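Local coordinates for prolyl 4-hydroxylase (Phytophthora capsici LT1534, PDB 6IUQ), which probably hydroxylates proline residues at the 4-position with an iron(II) centre held in a double-stranded beta-helix core and, as in related enzymes, 2-oxoglutarate and oxygen, at residues Gly47-Leu52 and Leu172-Gly177; Phe94-Asp97 and Ala102-Thr105; Asp111-Ser116 and Tyr225-Trp230; Gln121-His126 and Tyr130-Ser135. All blocks are in the same frame, centred on the assembly; numbering follows the deposited sequence.

Contact 1. Residues Gly47-Leu52 and Leu172-Gly177; sequences GWASAL and LYLNEG
Ala49 and Leu52, one turn apart on helix 46-61, face the end of strand 166-173 and the loop that follows it, and the backbones come nearest at Ala49 and Leu174, whose CA atoms are 7.0 Å apart. The side-chain contacts are apolar and rest on two pairs. Leu174, just past the strand, has the most surface buried by the contact. Its CD2 methyl rests against the CB of Ala49 at 3.9 Å and lies 3.6 Å from the backbone O of Ala49, so a single branch touches both the methyl and the carbonyl of one residue. The CG of Leu174 stands anti to its carbonyl carbon (chi1 -67°), which carries this branch across to the helix. One helical turn on, the CD1 of Leu52 meets the CD2 of Leu172 at 4.1 Å, the two side chains crossing at about a right angle. All four residues are buried. The side chain of Leu52 also packs against Leu110 and Leu113 of helix 108-115, while Leu172 lies on Val205 of the neighbouring strand, which places the contact between a helical layer and the sheet. Further along the loop, Glu176 OE2 is hydrogen-bonded to His46 NE2, a polar link at the start of the same helix. A helix laid on the outer surface of the major sheet in this way is characteristic of the double-stranded beta-helix fold of 2OG-Fe(II) oxygenases.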
loop_
_atom_site.group_PDB
_atom_site.type_symbol
_atom_site.label_atom_id
_atom_site.label_comp_id
_atom_site.label_asym_id
_atom_site.label_seq_id
_atom_site.Cartn_x
_atom_site.Cartn_y
_atom_site.Cartn_z
ATOM N N GLY A 47 22.734 -0.761 6.928
ATOM C CA GLY A 47 22.922 -0.906 8.364
ATOM C C GLY A 47 21.640 -0.573 9.099
ATOM O O GLY A 47 21.163 -1.348 9.928
ATOM N N TRP A 48 21.071 0.580 8.767
ATOM C CA TRP A 48 19.870 1.082 9.431
ATOM C C TRP A 48 18.676 0.144 9.202
ATOM O O TRP A 48 17.989 -0.229 10.155
ATOM C CB TRP A 48 19.579 2.506 8.949
ATOM C CG TRP A 48 18.547 3.269 9.744
ATOM C CD1 TRP A 48 17.960 2.894 10.921
ATOM C CD2 TRP A 48 17.968 4.535 9.390
ATOM N NE1 TRP A 48 17.053 3.857 11.323
ATOM C CE2 TRP A 48 17.037 4.866 10.394
ATOM C CE3 TRP A 48 18.143 5.413 8.315
ATOM C CZ2 TRP A 48 16.293 6.042 10.361
ATOM C CZ3 TRP A 48 17.405 6.570 8.278
ATOM C CH2 TRP A 48 16.486 6.877 9.293
ATOM N N ALA A 49 18.444 -0.264 7.957
ATOM C CA ALA A 49 17.435 -1.286 7.669
ATOM C C ALA A 49 17.664 -2.590 8.446
ATOM O O ALA A 49 16.711 -3.189 8.952
ATOM C CB ALA A 49 17.383 -1.577 6.179
ATOM N N SER A 50 18.913 -3.032 8.550
ATOM C CA SER A 50 19.226 -4.232 9.337
ATOM C C SER A 50 18.881 -4.078 10.814
ATOM O O SER A 50 18.348 -5.001 11.443
ATOM C CB SER A 50 20.711 -4.596 9.220
ATOM O OG SER A 50 21.025 -5.071 7.928
ATOM N N ALA A 51 19.232 -2.923 11.369
ATOM C CA ALA A 51 18.905 -2.594 12.754
ATOM C C ALA A 51 17.397 -2.689 13.037
ATOM O O ALA A 51 16.991 -3.251 14.048
ATOM C CB ALA A 51 19.410 -1.214 13.084
ATOM N N LEU A 52 16.576 -2.140 12.145
ATOM C CA LEU A 52 15.122 -2.154 12.318
ATOM C C LEU A 52 14.610 -3.598 12.272
ATOM O O LEU A 52 13.753 -3.985 13.078
ATOM C CB LEU A 52 14.436 -1.293 11.242
ATOM C CG LEU A 52 14.663 0.232 11.335
ATOM C CD1 LEU A 52 14.265 0.953 10.050
ATOM C CD2 LEU A 52 13.914 0.811 12.511
ATOM N N LEU A 172 7.998 -0.509 3.937
ATOM C CA LEU A 172 9.419 -0.808 4.010
ATOM C C LEU A 172 9.648 -2.310 4.052
ATOM O O LEU A 172 9.221 -2.993 4.996
ATOM C CB LEU A 172 10.066 -0.162 5.234
ATOM C CG LEU A 172 11.533 -0.573 5.482
ATOM C CD1 LEU A 172 12.445 -0.335 4.295
ATOM C CD2 LEU A 172 12.094 0.123 6.715
ATOM N N TYR A 173 10.323 -2.817 3.023
ATOM C CA TYR A 173 10.583 -4.243 2.903
ATOM C C TYR A 173 11.960 -4.603 3.467
ATOM O O TYR A 173 12.925 -3.841 3.349
ATOM C CB TYR A 173 10.445 -4.690 1.440
ATOM C CG TYR A 173 9.004 -4.618 0.979
ATOM C CD1 TYR A 173 8.036 -5.420 1.574
ATOM C CD2 TYR A 173 8.604 -3.719 -0.005
ATOM C CE1 TYR A 173 6.719 -5.355 1.188
ATOM C CE2 TYR A 173 7.286 -3.639 -0.397
ATOM C CZ TYR A 173 6.348 -4.468 0.201
ATOM O OH TYR A 173 5.031 -4.415 -0.160
ATOM N N LEU A 174 12.034 -5.776 4.085
ATOM C CA LEU A 174 13.169 -6.132 4.911
ATOM C C LEU A 174 13.544 -7.604 4.766
ATOM O O LEU A 174 13.770 -8.292 5.757
ATOM C CB LEU A 174 12.864 -5.803 6.374
ATOM C CG LEU A 174 12.733 -4.319 6.733
ATOM C CD1 LEU A 174 12.214 -4.112 8.134
ATOM C CD2 LEU A 174 14.068 -3.626 6.603
ATOM N N ASN A 175 13.608 -8.080 3.526
ATOM C CA ASN A 175 13.972 -9.468 3.256
ATOM C C ASN A 175 15.297 -9.543 2.492
ATOM O O ASN A 175 15.350 -9.249 1.291
ATOM C CB ASN A 175 12.841 -10.156 2.481
ATOM C CG ASN A 175 11.463 -9.841 3.071
ATOM O OD1 ASN A 175 11.118 -10.290 4.180
ATOM N ND2 ASN A 175 10.681 -9.039 2.346
ATOM N N GLU A 176 16.375 -9.917 3.178
ATOM C CA GLU A 176 17.695 -9.868 2.544
ATOM C C GLU A 176 17.953 -11.060 1.636
ATOM O O GLU A 176 17.626 -12.197 1.966
ATOM C CB GLU A 176 18.809 -9.762 3.586
ATOM C CG GLU A 176 19.700 -8.550 3.314
ATOM C CD GLU A 176 21.041 -8.615 4.000
ATOM O OE1 GLU A 176 21.068 -8.772 5.240
ATOM O OE2 GLU A 176 22.069 -8.487 3.295
ATOM N N GLY A 177 18.530 -10.780 0.476
ATOM C CA GLY A 177 18.797 -11.818 -0.495
ATOM C C GLY A 177 17.518 -12.459 -0.994
ATOM O O GLY A 177 17.505 -13.660 -1.284
#

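Contact 2. Residues Phe94-Asp97 and Ala102-Thr105; sequences FEVD and ALRT
The edge strand 94-97 of the major sheet is followed after a three-residue connection by the short helix 101-104, and Val96 and Leu103 meet across it. Their methyls make the closest contact, Val96 CG2 to Leu103 CD2 at 3.5 Å, which is snug for two carbon atoms. Val96 CG2 lies anti to the backbone N, with CG1 in the crowded position between N and the carbonyl carbon (chi1 47°), and this turns CG2 to the helix. The side chains cross obliquely. The same CD2 of Leu103 also approaches the backbone O of Asp97 at 4.1 Å, so one methyl spans the last two residues of the strand. Asp97 directs its CB away from the helix, and its OD1 accepts a hydrogen bond from His99 N within the connection. Arg104 fastens the connection from the helix side, its NE bonded to the O of Leu98, while its guanidinium makes a cation-pi contact with Phe114 of helix 108-115. Val96 is flanked on the sheet by Leu143 of strand 139-146, and Leu103 leans on Leu98 and His64, so the pair sits between the sheet edge and the helices that follow.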
loop_
_atom_site.group_PDB
_atom_site.type_symbol
_atom_site.label_atom_id
_atom_site.label_comp_id
_atom_site.label_asym_id
_atom_site.label_seq_id
_atom_site.Cartn_x
_atom_site.Cartn_y
_atom_site.Cartn_z
ATOM N N PHE A 94 1.274 -12.476 11.145
ATOM C CA PHE A 94 1.218 -11.889 12.484
ATOM C C PHE A 94 1.607 -10.404 12.455
ATOM O O PHE A 94 2.465 -9.984 11.671
ATOM C CB PHE A 94 2.137 -12.664 13.444
ATOM C CG PHE A 94 1.926 -14.156 13.415
ATOM C CD1 PHE A 94 2.619 -14.954 12.512
ATOM C CD2 PHE A 94 1.021 -14.758 14.280
ATOM C CE1 PHE A 94 2.418 -16.329 12.478
ATOM C CE2 PHE A 94 0.818 -16.128 14.253
ATOM C CZ PHE A 94 1.516 -16.915 13.348
ATOM N N GLU A 95 0.978 -9.615 13.317
ATOM C CA GLU A 95 1.122 -8.171 13.264
ATOM C C GLU A 95 1.276 -7.541 14.640
ATOM O O GLU A 95 0.853 -8.105 15.639
ATOM C CB GLU A 95 -0.084 -7.554 12.550
ATOM C CG GLU A 95 -0.148 -7.903 11.068
ATOM C CD GLU A 95 -1.373 -7.327 10.377
ATOM O OE1 GLU A 95 -2.323 -6.935 11.090
ATOM O OE2 GLU A 95 -1.379 -7.261 9.123
ATOM N N VAL A 96 1.895 -6.367 14.681
ATOM C CA VAL A 96 1.913 -5.561 15.891
ATOM C C VAL A 96 1.824 -4.076 15.518
ATOM O O VAL A 96 2.405 -3.624 14.542
ATOM C CB VAL A 96 3.163 -5.849 16.762
ATOM C CG1 VAL A 96 4.418 -5.862 15.938
ATOM C CG2 VAL A 96 3.278 -4.828 17.882
ATOM N N ASP A 97 1.035 -3.335 16.276
ATOM C CA ASP A 97 0.901 -1.908 16.091
ATOM C C ASP A 97 1.811 -1.227 17.104
ATOM O O ASP A 97 1.867 -1.643 18.257
ATOM C CB ASP A 97 -0.564 -1.501 16.271
ATOM C CG ASP A 97 -0.832 -0.084 15.856
ATOM O OD1 ASP A 97 0.029 0.782 16.109
ATOM O OD2 ASP A 97 -1.912 0.160 15.274
ATOM N N ALA A 102 4.570 1.951 25.556
ATOM C CA ALA A 102 5.139 0.936 26.429
ATOM C C ALA A 102 5.934 -0.066 25.614
ATOM O O ALA A 102 6.990 -0.537 26.031
ATOM C CB ALA A 102 4.040 0.233 27.215
ATOM N N LEU A 103 5.401 -0.385 24.442
ATOM C CA LEU A 103 6.023 -1.322 23.523
ATOM C C LEU A 103 7.215 -0.665 22.833
ATOM O O LEU A 103 8.287 -1.259 22.690
ATOM C CB LEU A 103 4.998 -1.792 22.494
ATOM C CG LEU A 103 5.382 -2.953 21.586
ATOM C CD1 LEU A 103 6.173 -3.972 22.377
ATOM C CD2 LEU A 103 4.117 -3.575 21.040
ATOM N N ARG A 104 7.015 0.583 22.431
ATOM C CA ARG A 104 7.996 1.294 21.638
ATOM C C ARG A 104 9.280 1.514 22.397
ATOM O O ARG A 104 10.361 1.504 21.811
ATOM C CB ARG A 104 7.431 2.631 21.175
ATOM C CG ARG A 104 7.258 2.713 19.692
ATOM C CD ARG A 104 6.758 4.069 19.323
ATOM N NE ARG A 104 5.361 4.204 19.695
ATOM C CZ ARG A 104 4.886 5.181 20.448
ATOM N NH1 ARG A 104 5.697 6.126 20.904
ATOM N NH2 ARG A 104 3.596 5.209 20.731
ATOM N N THR A 105 9.154 1.699 23.707
ATOM C CA THR A 105 10.308 1.889 24.587
ATOM C C THR A 105 11.255 0.685 24.574
ATOM O O THR A 105 12.437 0.812 24.896
ATOM C CB THR A 105 9.845 2.168 26.036
ATOM O OG1 THR A 105 8.839 3.189 26.019
ATOM C CG2 THR A 105 11.011 2.625 26.915
#

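Contact 3. Residues Asp111-Ser116 and Tyr225-Trp230; sequences DALFHS and YVLTIW
Leu113 carries this contact, its side chain reaching from helix 108-115 to Leu227 and Ile229 on strand 224-232. Of the three it has by far the most surface buried here. Its CD2 methyl meets both methyls of Leu227, lying 3.8 Å from CD1 and 4.0 Å from CD2, so the two leucines approach tip to tip with one methyl set against a fork. In each of them CG is anti to the backbone N (chi1 -177° for Leu113, 177° for Leu227), which extends both chains into the space between helix and strand. Ile229, two residues on and therefore on the same side of the strand, comes in more loosely: its CD1 is 4.5 Å from the CG of Leu113. Leu113 is also touched by Phe44, and Leu227 by Leu143 of the adjacent strand, so the leucine pair belongs to a wider apolar layer. The opposite side of the strand looks into the core. There Trp230 NE1 is hydrogen-bonded to OD2 of Asp158, an iron ligand, and Thr228 CG2 lies 3.4 Å above the plane of the indole. A central strand of the major sheet with helix-packed leucines on one side and a second-shell residue of the iron site on the other is consistent with the double-stranded beta-helix fold of 2OG-Fe(II) oxygenases, in which helices back the major sheet.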
loop_
_atom_site.group_PDB
_atom_site.type_symbol
_atom_site.label_atom_id
_atom_site.label_comp_id
_atom_site.label_asym_id
_atom_site.label_seq_id
_atom_site.Cartn_x
_atom_site.Cartn_y
_atom_site.Cartn_z
ATOM N N ASP A 111 11.226 2.988 17.695
ATOM C CA ASP A 111 10.620 4.123 18.382
ATOM C C ASP A 111 11.006 5.428 17.685
ATOM O O ASP A 111 10.164 6.278 17.433
ATOM C CB ASP A 111 11.042 4.146 19.853
ATOM C CG ASP A 111 10.261 5.167 20.683
ATOM O OD1 ASP A 111 9.323 5.812 20.146
ATOM O OD2 ASP A 111 10.581 5.313 21.888
ATOM N N ALA A 112 12.283 5.578 17.363
ATOM C CA ALA A 112 12.754 6.727 16.595
ATOM C C ALA A 112 12.110 6.801 15.211
ATOM O O ALA A 112 11.852 7.889 14.695
ATOM C CB ALA A 112 14.267 6.682 16.456
ATOM N N LEU A 113 11.855 5.653 14.595
ATOM C CA LEU A 113 11.182 5.688 13.302
ATOM C C LEU A 113 9.749 6.152 13.516
ATOM O O LEU A 113 9.232 6.917 12.731
ATOM C CB LEU A 113 11.209 4.333 12.595
ATOM C CG LEU A 113 10.567 4.381 11.195
ATOM C CD1 LEU A 113 11.102 5.556 10.370
ATOM C CD2 LEU A 113 10.760 3.076 10.434
ATOM N N PHE A 114 9.125 5.720 14.603
ATOM C CA PHE A 114 7.757 6.141 14.875
ATOM C C PHE A 114 7.662 7.657 15.041
ATOM O O PHE A 114 6.715 8.264 14.589
ATOM C CB PHE A 114 7.205 5.453 16.123
ATOM C CG PHE A 114 5.814 5.902 16.491
ATOM C CD1 PHE A 114 4.704 5.245 15.977
ATOM C CD2 PHE A 114 5.612 6.980 17.347
ATOM C CE1 PHE A 114 3.419 5.654 16.311
ATOM C CE2 PHE A 114 4.332 7.400 17.673
ATOM C CZ PHE A 114 3.236 6.734 17.158
ATOM N N HIS A 115 8.658 8.259 15.674
ATOM C CA HIS A 115 8.649 9.687 15.965
ATOM C C HIS A 115 9.221 10.535 14.843
ATOM O O HIS A 115 9.103 11.757 14.843
ATOM C CB HIS A 115 9.432 9.958 17.258
ATOM C CG HIS A 115 8.666 9.615 18.499
ATOM N ND1 HIS A 115 8.993 8.550 19.308
ATOM C CD2 HIS A 115 7.577 10.197 19.059
ATOM C CE1 HIS A 115 8.145 8.499 20.322
ATOM N NE2 HIS A 115 7.275 9.484 20.191
ATOM N N SER A 116 9.857 9.892 13.882
ATOM C CA SER A 116 10.404 10.632 12.755
ATOM C C SER A 116 9.303 11.307 11.933
ATOM O O SER A 116 8.233 10.737 11.709
ATOM C CB SER A 116 11.234 9.705 11.871
ATOM O OG SER A 116 11.415 10.292 10.605
ATOM N N TYR A 225 9.067 -10.185 6.200
ATOM C CA TYR A 225 8.805 -9.072 7.107
ATOM C C TYR A 225 8.535 -7.810 6.311
ATOM O O TYR A 225 9.186 -7.556 5.289
ATOM C CB TYR A 225 9.982 -8.825 8.039
ATOM C CG TYR A 225 10.076 -9.728 9.245
ATOM C CD1 TYR A 225 9.387 -9.427 10.417
ATOM C CD2 TYR A 225 10.885 -10.855 9.233
ATOM C CE1 TYR A 225 9.486 -10.234 11.529
ATOM C CE2 TYR A 225 10.993 -11.671 10.344
ATOM C CZ TYR A 225 10.295 -11.355 11.489
ATOM O OH TYR A 225 10.398 -12.159 12.608
ATOM N N VAL A 226 7.570 -7.023 6.779
ATOM C CA VAL A 226 7.306 -5.727 6.185
ATOM C C VAL A 226 6.901 -4.722 7.260
ATOM O O VAL A 226 6.207 -5.052 8.215
ATOM C CB VAL A 226 6.221 -5.816 5.084
ATOM C CG1 VAL A 226 4.938 -6.446 5.625
ATOM C CG2 VAL A 226 5.959 -4.440 4.508
ATOM N N LEU A 227 7.369 -3.491 7.121
ATOM C CA LEU A 227 6.976 -2.422 8.026
ATOM C C LEU A 227 6.078 -1.481 7.249
ATOM O O LEU A 227 6.435 -1.037 6.170
ATOM C CB LEU A 227 8.218 -1.713 8.582
ATOM C CG LEU A 227 8.122 -0.496 9.499
ATOM C CD1 LEU A 227 9.373 -0.471 10.401
ATOM C CD2 LEU A 227 8.009 0.806 8.712
ATOM N N THR A 228 4.899 -1.191 7.780
ATOM C CA THR A 228 3.964 -0.311 7.088
ATOM C C THR A 228 3.709 0.970 7.861
ATOM O O THR A 228 3.428 0.931 9.039
ATOM C CB THR A 228 2.611 -1.003 6.849
ATOM O OG1 THR A 228 2.827 -2.255 6.202
ATOM C CG2 THR A 228 1.705 -0.125 5.982
ATOM N N ILE A 229 3.808 2.104 7.182
ATOM C CA ILE A 229 3.392 3.380 7.742
ATOM C C ILE A 229 2.258 3.951 6.893
ATOM O O ILE A 229 2.359 4.019 5.658
ATOM C CB ILE A 229 4.554 4.394 7.785
ATOM C CG1 ILE A 229 5.718 3.858 8.616
ATOM C CG2 ILE A 229 4.091 5.720 8.338
ATOM C CD1 ILE A 229 6.992 4.704 8.494
ATOM N N TRP A 230 1.164 4.320 7.534
ATOM C CA TRP A 230 0.070 4.965 6.833
ATOM C C TRP A 230 -0.039 6.391 7.291
ATOM O O TRP A 230 -0.033 6.661 8.482
ATOM C CB TRP A 230 -1.249 4.250 7.078
ATOM C CG TRP A 230 -1.461 3.047 6.230
ATOM C CD1 TRP A 230 -1.702 3.023 4.886
ATOM C CD2 TRP A 230 -1.488 1.692 6.667
ATOM N NE1 TRP A 230 -1.853 1.728 4.448
ATOM C CE2 TRP A 230 -1.738 0.889 5.525
ATOM C CE3 TRP A 230 -1.317 1.068 7.915
ATOM C CZ2 TRP A 230 -1.822 -0.507 5.590
ATOM C CZ3 TRP A 230 -1.400 -0.329 7.980
ATOM C CH2 TRP A 230 -1.654 -1.098 6.816
#

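Contact 4. Residues Gln121-His126 and Tyr130-Ser135; sequences QALTTH and YDLQFS
Thr124 has its OG1 tucked between the backbone N and the carbonyl carbon (chi1 55°) with CG2 anti to that carbon, while Leu132 (chi1 -60°) and Phe134 (chi1 -76°) each set CG beside the backbone N. The torsion of Thr124 puts CG2 against Leu132, with the ring of Phe134 also near, and OG1 at the ring. CG2 rests on the CB of Leu132 at 3.8 Å, the side chains crossing at a slant. OG1 comes to the edge of the Phe134 ring, near its plane, 3.7 Å from CZ; the hydroxyl itself is hydrogen-bonded to the backbone O of Leu120. Deeper in, Leu132 sends its CD1 onto the CB of Leu123 at 3.6 Å, and the same methyl is 4.1 Å from Leu123 CD1. At the outer margin the Gln121 CG lies 4.4 Å from CE2 of Phe134, extending the ring's contact along the helix. Within the helix, the O of Gln121 is gripped twice, by Thr125 N at 2.9 Å and by Thr125 OG1 at 3.0 Å, which arrive from opposite faces of the carbonyl plane. Leu123 packs further against Cys29 and Leu32 of helix 26-35, and Leu132 against Leu120 of helix 118-126 and Lys167 of strand 166-173. The loop 130-135 thus folds back along helix 118-126, on its way to strand 139-146, with Leu132 reaching both that helix and strand 166-173.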
loop_
_atom_site.group_PDB
_atom_site.type_symbol
_atom_site.label_atom_id
_atom_site.label_comp_id
_atom_site.label_asym_id
_atom_site.label_seq_id
_atom_site.Cartn_x
_atom_site.Cartn_y
_atom_site.Cartn_z
ATOM N N GLN A 121 7.231 15.545 6.421
ATOM C CA GLN A 121 7.739 16.843 5.985
ATOM C C GLN A 121 7.896 16.894 4.463
ATOM O O GLN A 121 7.432 17.830 3.831
ATOM C CB GLN A 121 9.087 17.164 6.653
ATOM C CG GLN A 121 9.024 17.614 8.110
ATOM C CD GLN A 121 10.417 17.850 8.722
ATOM O OE1 GLN A 121 11.275 18.508 8.130
ATOM N NE2 GLN A 121 10.639 17.301 9.908
ATOM N N ALA A 122 8.552 15.890 3.880
ATOM C CA ALA A 122 8.774 15.872 2.435
ATOM C C ALA A 122 7.464 15.891 1.703
ATOM O O ALA A 122 7.257 16.725 0.820
ATOM C CB ALA A 122 9.587 14.667 2.021
ATOM N N LEU A 123 6.556 15.001 2.089
ATOM C CA LEU A 123 5.261 14.930 1.411
ATOM C C LEU A 123 4.461 16.224 1.568
ATOM O O LEU A 123 3.891 16.704 0.599
ATOM C CB LEU A 123 4.452 13.724 1.920
ATOM C CG LEU A 123 5.055 12.379 1.462
ATOM C CD1 LEU A 123 4.509 11.195 2.252
ATOM C CD2 LEU A 123 4.874 12.172 -0.061
ATOM N N THR A 124 4.420 16.807 2.764
ATOM C CA THR A 124 3.634 18.029 2.924
ATOM C C THR A 124 4.312 19.211 2.225
ATOM O O THR A 124 3.637 20.137 1.815
ATOM C CB THR A 124 3.358 18.379 4.410
ATOM O OG1 THR A 124 4.585 18.445 5.134
ATOM C CG2 THR A 124 2.445 17.324 5.056
ATOM N N THR A 125 5.632 19.166 2.052
ATOM C CA THR A 125 6.308 20.212 1.297
ATOM C C THR A 125 5.966 20.088 -0.192
ATOM O O THR A 125 5.559 21.058 -0.820
ATOM C CB THR A 125 7.848 20.163 1.470
ATOM O OG1 THR A 125 8.205 20.555 2.798
ATOM C CG2 THR A 125 8.532 21.100 0.478
ATOM N N HIS A 126 6.131 18.891 -0.755
ATOM C CA HIS A 126 5.962 18.712 -2.192
ATOM C C HIS A 126 4.524 18.449 -2.611
ATOM O O HIS A 126 4.162 18.727 -3.751
ATOM C CB HIS A 126 6.850 17.577 -2.692
ATOM C CG HIS A 126 8.299 17.765 -2.371
ATOM N ND1 HIS A 126 9.012 18.875 -2.769
ATOM C CD2 HIS A 126 9.165 16.991 -1.675
ATOM C CE1 HIS A 126 10.259 18.774 -2.340
ATOM N NE2 HIS A 126 10.379 17.637 -1.677
ATOM N N TYR A 130 -2.538 17.140 -0.252
ATOM C CA TYR A 130 -3.006 15.908 0.391
ATOM C C TYR A 130 -3.430 16.164 1.835
ATOM O O TYR A 130 -4.124 15.342 2.437
ATOM C CB TYR A 130 -1.934 14.812 0.390
ATOM C CG TYR A 130 -1.548 14.240 -0.958
ATOM C CD1 TYR A 130 -2.124 14.695 -2.151
ATOM C CD2 TYR A 130 -0.608 13.214 -1.029
ATOM C CE1 TYR A 130 -1.744 14.161 -3.368
ATOM C CE2 TYR A 130 -0.214 12.690 -2.243
ATOM C CZ TYR A 130 -0.780 13.162 -3.398
ATOM O OH TYR A 130 -0.377 12.609 -4.580
ATOM N N ASP A 131 -2.965 17.276 2.391
ATOM C CA ASP A 131 -3.368 17.700 3.727
ATOM C C ASP A 131 -3.038 16.658 4.792
ATOM O O ASP A 131 -3.889 16.306 5.608
ATOM C CB ASP A 131 -4.864 17.994 3.748
ATOM C CG ASP A 131 -5.252 18.935 4.861
ATOM O OD1 ASP A 131 -4.350 19.348 5.628
ATOM O OD2 ASP A 131 -6.461 19.251 4.973
ATOM N N LEU A 132 -1.807 16.159 4.781
ATOM C CA LEU A 132 -1.413 15.110 5.716
ATOM C C LEU A 132 -1.274 15.670 7.136
ATOM O O LEU A 132 -1.029 16.857 7.336
ATOM C CB LEU A 132 -0.106 14.448 5.259
ATOM C CG LEU A 132 -0.162 13.787 3.881
ATOM C CD1 LEU A 132 1.202 13.255 3.487
ATOM C CD2 LEU A 132 -1.234 12.678 3.803
ATOM N N GLN A 133 -1.436 14.800 8.119
ATOM C CA GLN A 133 -1.498 15.224 9.499
ATOM C C GLN A 133 -0.294 14.773 10.324
ATOM O O GLN A 133 0.143 13.623 10.238
ATOM C CB GLN A 133 -2.781 14.698 10.133
ATOM C CG GLN A 133 -4.077 15.063 9.395
ATOM C CD GLN A 133 -4.450 16.508 9.581
ATOM O OE1 GLN A 133 -4.309 17.323 8.667
ATOM N NE2 GLN A 133 -4.913 16.845 10.776
ATOM N N PHE A 134 0.216 15.682 11.150
ATOM C CA PHE A 134 1.362 15.404 11.992
ATOM C C PHE A 134 1.007 14.754 13.331
ATOM O O PHE A 134 1.863 14.163 13.998
ATOM C CB PHE A 134 2.134 16.686 12.219
ATOM C CG PHE A 134 2.956 17.109 11.032
ATOM C CD1 PHE A 134 2.416 17.920 10.051
ATOM C CD2 PHE A 134 4.273 16.691 10.901
ATOM C CE1 PHE A 134 3.176 18.323 8.956
ATOM C CE2 PHE A 134 5.040 17.086 9.805
ATOM C CZ PHE A 134 4.495 17.898 8.831
ATOM N N SER A 135 -0.256 14.837 13.716
ATOM C CA SER A 135 -0.668 14.298 14.999
ATOM C C SER A 135 -0.395 12.799 15.045
ATOM O O SER A 135 -0.501 12.117 14.029
ATOM C CB SER A 135 -2.150 14.598 15.260
ATOM O OG SER A 135 -2.639 13.785 16.313
#

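Contacts 1 and 3 share the outer side of the major sheet, with centres 12 Å apart, and meet directly through neighbouring strands: Leu172 N lies 2.8 Å from Leu227 O, and Asn175 OD1 lies 2.9 Å from Tyr225 N, both probable hydrogen bonds. Contact 2 is about 10 Å from contact 3 between centres and touches it through Arg104, whose CD is 3.2 Å from Asp111 OD1. Contact 4 stands apart, its nearest atoms about 6 Å from contact 3. The iron, held by His156, Asp158 and His215, is about 12 Å from the side chain of Ile229 and about 14 Å from that of Leu172, so the helical packing backs the sheet without reaching the metal.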